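Long-range contacts in glucose import ATP-binding protein GlcV (Sulfolobus solfataricus, PDB 1OXX), which hydrolyses ATP to energise glucose uptake as the nucleotide-binding subunit of an archaeal ABC transporter: residues Phe105-Met110 and Ala154-Pro159; Leu128-Val133 and Gly143-Arg148. The protein carries 1 engineered substitution. One frame throughout, in Å; residues are numbered along the deposited sequence.

Interaction 1: Phe105-Met110 and Ala154-Pro159; sequences FPLTNM and ALVKDP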
loop_
_atom_site.group_PDB
_atom_site.type_symbol
_atom_site.label_atom_id
_atom_site.label_comp_id
_atom_site.label_asym_id
_atom_site.label_seq_id
_atom_site.Cartn_x
_atom_site.Cartn_y
_atom_site.Cartn_z
ATOM N N PHE A 105 -2.048 24.442 -16.411
ATOM C CA PHE A 105 -0.750 24.891 -15.930
ATOM C C PHE A 105 0.451 24.129 -16.506
ATOM O O PHE A 105 1.412 24.758 -16.939
ATOM C CB PHE A 105 -0.720 24.866 -14.398
ATOM C CG PHE A 105 0.466 25.578 -13.814
ATOM C CD1 PHE A 105 0.528 26.960 -13.822
ATOM C CD2 PHE A 105 1.517 24.867 -13.287
ATOM C CE1 PHE A 105 1.624 27.619 -13.293
ATOM C CE2 PHE A 105 2.614 25.520 -12.755
ATOM C CZ PHE A 105 2.662 26.898 -12.760
ATOM N N PRO A 106 0.423 22.801 -16.521
ATOM C CA PRO A 106 1.579 22.058 -17.037
ATOM C C PRO A 106 1.848 22.305 -18.513
ATOM O O PRO A 106 2.934 21.974 -18.985
ATOM C CB PRO A 106 1.188 20.596 -16.805
ATOM C CG PRO A 106 0.171 20.648 -15.687
ATOM C CD PRO A 106 -0.616 21.904 -15.989
ATOM N N LEU A 107 0.887 22.870 -19.233
ATOM C CA LEU A 107 1.037 23.089 -20.671
ATOM C C LEU A 107 1.629 24.447 -21.028
ATOM O O LEU A 107 1.847 24.732 -22.202
ATOM C CB LEU A 107 -0.316 22.974 -21.354
ATOM C CG LEU A 107 -1.080 21.654 -21.186
ATOM C CD1 LEU A 107 -2.372 21.660 -21.978
ATOM C CD2 LEU A 107 -0.204 20.509 -21.620
ATOM N N THR A 108 1.892 25.260 -20.016
ATOM C CA THR A 108 2.339 26.641 -20.201
ATOM C C THR A 108 3.493 26.796 -21.179
ATOM O O THR A 108 3.472 27.685 -22.036
ATOM C CB THR A 108 2.742 27.227 -18.849
ATOM O OG1 THR A 108 1.616 27.229 -17.969
ATOM C CG2 THR A 108 3.110 28.699 -18.988
ATOM N N ASN A 109 4.496 25.943 -21.048
ATOM C CA ASN A 109 5.677 26.041 -21.898
ATOM C C ASN A 109 5.878 24.827 -22.805
ATOM O O ASN A 109 7.009 24.415 -23.081
ATOM C CB ASN A 109 6.908 26.275 -21.034
ATOM C CG ASN A 109 6.795 27.536 -20.187
ATOM O OD1 ASN A 109 6.618 28.648 -20.708
ATOM N ND2 ASN A 109 6.898 27.371 -18.874
ATOM N N MET A 110 4.769 24.284 -23.299
ATOM C CA MET A 110 4.801 23.121 -24.179
ATOM C C MET A 110 4.581 23.479 -25.647
ATOM O O MET A 110 4.216 22.642 -26.458
ATOM C CB MET A 110 3.775 22.092 -23.706
ATOM C CG MET A 110 4.075 21.577 -22.302
ATOM S SD MET A 110 5.736 20.844 -22.165
ATOM C CE MET A 110 5.514 19.543 -23.261
ATOM N N ALA A 154 -2.337 15.737 -13.807
ATOM C CA ALA A 154 -1.292 14.724 -13.994
ATOM C C ALA A 154 -1.271 14.109 -15.381
ATOM O O ALA A 154 -0.215 13.650 -15.821
ATOM C CB ALA A 154 -1.458 13.639 -12.985
ATOM N N LEU A 155 -2.414 14.091 -16.066
ATOM C CA LEU A 155 -2.571 13.396 -17.351
ATOM C C LEU A 155 -2.528 14.302 -18.573
ATOM O O LEU A 155 -2.511 13.846 -19.714
ATOM C CB LEU A 155 -3.907 12.660 -17.351
ATOM C CG LEU A 155 -4.040 11.573 -16.297
ATOM C CD1 LEU A 155 -5.451 11.017 -16.335
ATOM C CD2 LEU A 155 -3.033 10.485 -16.520
ATOM N N VAL A 156 -2.508 15.598 -18.325
ATOM C CA VAL A 156 -2.680 16.560 -19.412
ATOM C C VAL A 156 -1.590 16.545 -20.487
ATOM O O VAL A 156 -1.857 16.883 -21.634
ATOM C CB VAL A 156 -2.920 17.995 -18.852
ATOM C CG1 VAL A 156 -1.643 18.649 -18.427
ATOM C CG2 VAL A 156 -3.642 18.813 -19.879
ATOM N N LYS A 157 -0.377 16.156 -20.117
ATOM C CA LYS A 157 0.740 16.051 -21.080
ATOM C C LYS A 157 0.961 14.632 -21.618
ATOM O O LYS A 157 2.025 14.320 -22.147
ATOM C CB LYS A 157 2.059 16.514 -20.455
ATOM C CG LYS A 157 2.139 17.995 -20.079
ATOM C CD LYS A 157 3.553 18.400 -19.684
ATOM C CE LYS A 157 3.985 17.777 -18.365
ATOM N NZ LYS A 157 5.380 18.169 -17.987
ATOM N N ASP A 158 -0.032 13.773 -21.489
ATOM C CA ASP A 158 0.103 12.374 -21.907
ATOM C C ASP A 158 1.403 11.689 -21.464
ATOM O O ASP A 158 2.331 11.426 -22.216
ATOM C CB ASP A 158 -0.058 12.199 -23.407
ATOM C CG ASP A 158 -0.601 10.822 -23.756
ATOM O OD1 ASP A 158 -1.678 10.461 -23.210
ATOM O OD2 ASP A 158 -0.020 10.029 -24.531
ATOM N N PRO A 159 1.421 11.349 -20.215
ATOM C CA PRO A 159 2.576 10.682 -19.632
ATOM C C PRO A 159 2.674 9.206 -19.976
ATOM O O PRO A 159 1.716 8.593 -20.442
ATOM C CB PRO A 159 2.306 10.795 -18.138
ATOM C CG PRO A 159 0.877 10.979 -17.982
ATOM C CD PRO A 159 0.318 11.504 -19.262
HETATM O O HOH W 1 5.095 21.008 -17.703
#

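Interaction 2: Leu128-Val133 and Gly143-Arg148; sequences LDIHHV and GAQQQR. Engineered in segment 143-148: Ala144 (natural residue Gly).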
loop_
_atom_site.group_PDB
_atom_site.type_symbol
_atom_site.label_atom_id
_atom_site.label_comp_id
_atom_site.label_asym_id
_atom_site.label_seq_id
_atom_site.Cartn_x
_atom_site.Cartn_y
_atom_site.Cartn_z
ATOM N N LEU A 128 -12.719 12.710 -17.625
ATOM C CA LEU A 128 -12.751 12.552 -16.187
ATOM C C LEU A 128 -14.009 13.155 -15.549
ATOM O O LEU A 128 -14.113 13.295 -14.327
ATOM C CB LEU A 128 -11.478 13.159 -15.570
ATOM C CG LEU A 128 -10.158 12.448 -15.881
ATOM C CD1 LEU A 128 -8.963 13.180 -15.316
ATOM C CD2 LEU A 128 -10.201 11.030 -15.330
ATOM N N ASP A 129 -14.952 13.530 -16.405
ATOM C CA ASP A 129 -16.257 14.059 -16.010
ATOM C C ASP A 129 -16.203 15.235 -15.044
ATOM O O ASP A 129 -16.948 15.296 -14.056
ATOM C CB ASP A 129 -17.138 12.947 -15.445
ATOM C CG ASP A 129 -18.605 13.340 -15.354
ATOM O OD1 ASP A 129 -19.085 14.139 -16.194
ATOM O OD2 ASP A 129 -19.362 12.871 -14.466
ATOM N N ILE A 130 -15.330 16.191 -15.365
ATOM C CA ILE A 130 -15.268 17.463 -14.632
ATOM C C ILE A 130 -15.325 18.655 -15.568
ATOM O O ILE A 130 -15.019 19.779 -15.182
ATOM C CB ILE A 130 -14.011 17.580 -13.736
ATOM C CG1 ILE A 130 -12.763 17.130 -14.497
ATOM C CG2 ILE A 130 -14.225 16.782 -12.458
ATOM C CD1 ILE A 130 -11.450 17.433 -13.822
ATOM N N HIS A 131 -15.738 18.403 -16.806
ATOM C CA HIS A 131 -15.830 19.467 -17.795
ATOM C C HIS A 131 -16.783 20.577 -17.333
ATOM O O HIS A 131 -16.560 21.758 -17.605
ATOM C CB HIS A 131 -16.279 18.871 -19.136
ATOM C CG HIS A 131 -16.270 19.839 -20.265
ATOM N ND1 HIS A 131 -17.370 20.594 -20.586
ATOM C CD2 HIS A 131 -15.296 20.200 -21.134
ATOM C CE1 HIS A 131 -17.086 21.364 -21.620
ATOM N NE2 HIS A 131 -15.830 21.145 -21.973
ATOM N N HIS A 132 -17.830 20.185 -16.616
ATOM C CA HIS A 132 -18.872 21.111 -16.195
ATOM C C HIS A 132 -18.518 21.964 -14.985
ATOM O O HIS A 132 -19.281 22.857 -14.613
ATOM C CB HIS A 132 -20.176 20.365 -15.915
ATOM C CG HIS A 132 -20.050 19.278 -14.891
ATOM N ND1 HIS A 132 -19.302 18.139 -15.102
ATOM C CD2 HIS A 132 -20.598 19.140 -13.658
ATOM C CE1 HIS A 132 -19.390 17.351 -14.043
ATOM N NE2 HIS A 132 -20.168 17.942 -13.149
ATOM N N VAL A 133 -17.366 21.704 -14.366
ATOM C CA VAL A 133 -16.935 22.533 -13.240
ATOM C C VAL A 133 -15.576 23.215 -13.502
ATOM O O VAL A 133 -14.882 23.628 -12.575
ATOM C CB VAL A 133 -16.894 21.723 -11.929
ATOM C CG1 VAL A 133 -18.310 21.289 -11.519
ATOM C CG2 VAL A 133 -16.023 20.505 -12.048
ATOM N N GLY A 143 -14.870 16.866 -2.899
ATOM C CA GLY A 143 -13.658 16.075 -2.754
ATOM C C GLY A 143 -13.352 15.238 -3.984
ATOM O O GLY A 143 -12.221 15.235 -4.472
ATOM N N ALA A 144 -14.362 14.561 -4.517
ATOM C CA ALA A 144 -14.172 13.723 -5.695
ATOM C C ALA A 144 -13.781 14.580 -6.882
ATOM O O ALA A 144 -12.929 14.201 -7.671
ATOM C CB ALA A 144 -15.408 12.936 -6.002
ATOM N N GLN A 145 -14.400 15.748 -7.022
ATOM C CA GLN A 145 -14.041 16.633 -8.110
ATOM C C GLN A 145 -12.605 17.139 -7.992
ATOM O O GLN A 145 -11.917 17.248 -8.996
ATOM C CB GLN A 145 -15.025 17.794 -8.204
ATOM C CG GLN A 145 -16.382 17.346 -8.706
ATOM C CD GLN A 145 -17.470 18.392 -8.567
ATOM O OE1 GLN A 145 -17.343 19.341 -7.785
ATOM N NE2 GLN A 145 -18.550 18.226 -9.332
ATOM N N GLN A 146 -12.145 17.434 -6.774
ATOM C CA GLN A 146 -10.771 17.882 -6.582
ATOM C C GLN A 146 -9.821 16.763 -6.978
ATOM O O GLN A 146 -8.799 16.997 -7.619
ATOM C CB GLN A 146 -10.520 18.296 -5.124
ATOM C CG GLN A 146 -11.286 19.538 -4.686
ATOM C CD GLN A 146 -11.344 19.672 -3.183
ATOM O OE1 GLN A 146 -10.886 18.784 -2.461
ATOM N NE2 GLN A 146 -11.903 20.770 -2.700
ATOM N N GLN A 147 -10.174 15.542 -6.607
ATOM C CA GLN A 147 -9.383 14.382 -6.989
ATOM C C GLN A 147 -9.271 14.268 -8.497
ATOM O O GLN A 147 -8.192 14.026 -9.057
ATOM C CB GLN A 147 -10.019 13.118 -6.423
ATOM C CG GLN A 147 -9.128 11.910 -6.530
ATOM C CD GLN A 147 -8.177 11.794 -5.357
ATOM O OE1 GLN A 147 -8.366 12.454 -4.321
ATOM N NE2 GLN A 147 -7.168 10.945 -5.499
ATOM N N ARG A 148 -10.395 14.434 -9.172
ATOM C CA ARG A 148 -10.414 14.348 -10.611
ATOM C C ARG A 148 -9.644 15.493 -11.280
ATOM O O ARG A 148 -8.983 15.263 -12.300
ATOM C CB ARG A 148 -11.844 14.216 -11.120
ATOM C CG ARG A 148 -12.462 12.891 -10.743
ATOM C CD ARG A 148 -13.930 12.810 -11.012
ATOM N NE ARG A 148 -14.422 11.486 -10.652
ATOM C CZ ARG A 148 -14.806 10.581 -11.527
ATOM N NH1 ARG A 148 -14.780 10.848 -12.823
ATOM N NH2 ARG A 148 -15.222 9.395 -11.100
#

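Interaction 1: Phe105-Met110 and Ala154-Pro159
Val156, near the C-terminal end of helix 143-155, puts its two methyls against two successive residues of the 3-10 turn at 105-107. CG1 lies 3.8 Å from Pro106 CB and is equally close to CG of the same ring, and the two side chains cross at about a right angle. CG2, anti to the backbone N of Val156, goes instead to the leucine, 3.8 Å from Leu107 CD1. CG2 thus meets Leu107 alone, while CG1 packs on the proline ring and also reaches the leucine.

Lys157 continues the contact with its aliphatic stem, which runs past the leucine side chain in the opposite direction. Leu107 CD2 lies between this stem, 3.8 Å from Lys157 CG, and the valine, 4.0 Å from Val156 CG1. With an alanine at Leu107, Val156 CG2 and the lysine stem would probably lose the leucine methyls they rest on, leaving a gap between them. Further out, Lys157 CD approaches Met110 SD at 4.1 Å, where the bent methionine chain crosses the lysine at roughly a right angle. The lysine chain then turns at chi3 (-69°). In the conformer described here, one of two modelled, a tentative water bridge follows: Lys157 NZ donates to a water at 2.9 Å, and that water donates to Pro106 O at 2.7 Å.

The backbone carbonyl of Val156 accepts a hydrogen bond from Arg120 NE, and the arginine side chain also touches Leu107, tying helix 114-127 to both segments. Two type I beta turns, Leu107 to Met110 and Leu155 to Asp158, meet here, an interhelical loop against the exit of helix 143-155 on its way to strand 161-165, within the helical subdomain region of an ABC-ATPase.

Interaction 2: Leu128-Val133 and Gly143-Arg148
A Schellman motif ends helix 114-127, and the residues after it pack on the helix that starts within the ABC signature motif, whose Gly143, Ala144 (engineered; glycine in nature) and Gln145 are its first residues. Asp129, with positive phi, is the C' residue of the Schellman motif: its N bonds to Lys126 O, and Ile130 N to Ala125 O. The reversal leaves Leu128 O within reach of the Arg148 guanidinium and brings Ile130 over the helix. Ile130 CG2 rests 3.7 Å from Arg148 CB, while CD1 lies 3.6 Å from Arg148 O; CG1 sits between the backbone N and carbonyl carbon (chi1 45°), which sends the two branches to different parts of the arginine. Leu128 CD1 approaches that same carbonyl oxygen at 3.7 Å. Val133 CG1 touches Gln145 NE2 at 3.8 Å, the side chains crossing nearly at right angles, while Gln145 OE1 accepts from Ser142 N. The arginine chain, extended from CG to NE, passes Leu128 O and ends in a hydrogen bond: Arg148 NH1 to Leu128 O, 2.9 Å and 161° at the hydrogen, with the oxygen in the guanidinium plane but the donor 62° out of the carbonyl plane.

Helix 143-155 joins the two contacts: interaction 2 uses its first turns, and interaction 1 is made by Val156 and Lys157 at its C-terminal end. Their centres are about 17 Å apart, yet they meet directly where Leu155 CD1 comes within 4.2 Å of Leu128 CD1. Both leucines also pack against Val186 of helix 176-190. Helix 114-127 is the other shared element, giving Arg120 to interaction 1 and leading into Leu128 of interaction 2. Neither contact includes a residue assigned to ATP binding, but interaction 2 contains part of the signature motif, which in ABC-ATPase dimers typically faces the nucleotide bound by the partner subunit; this structure is a single chain.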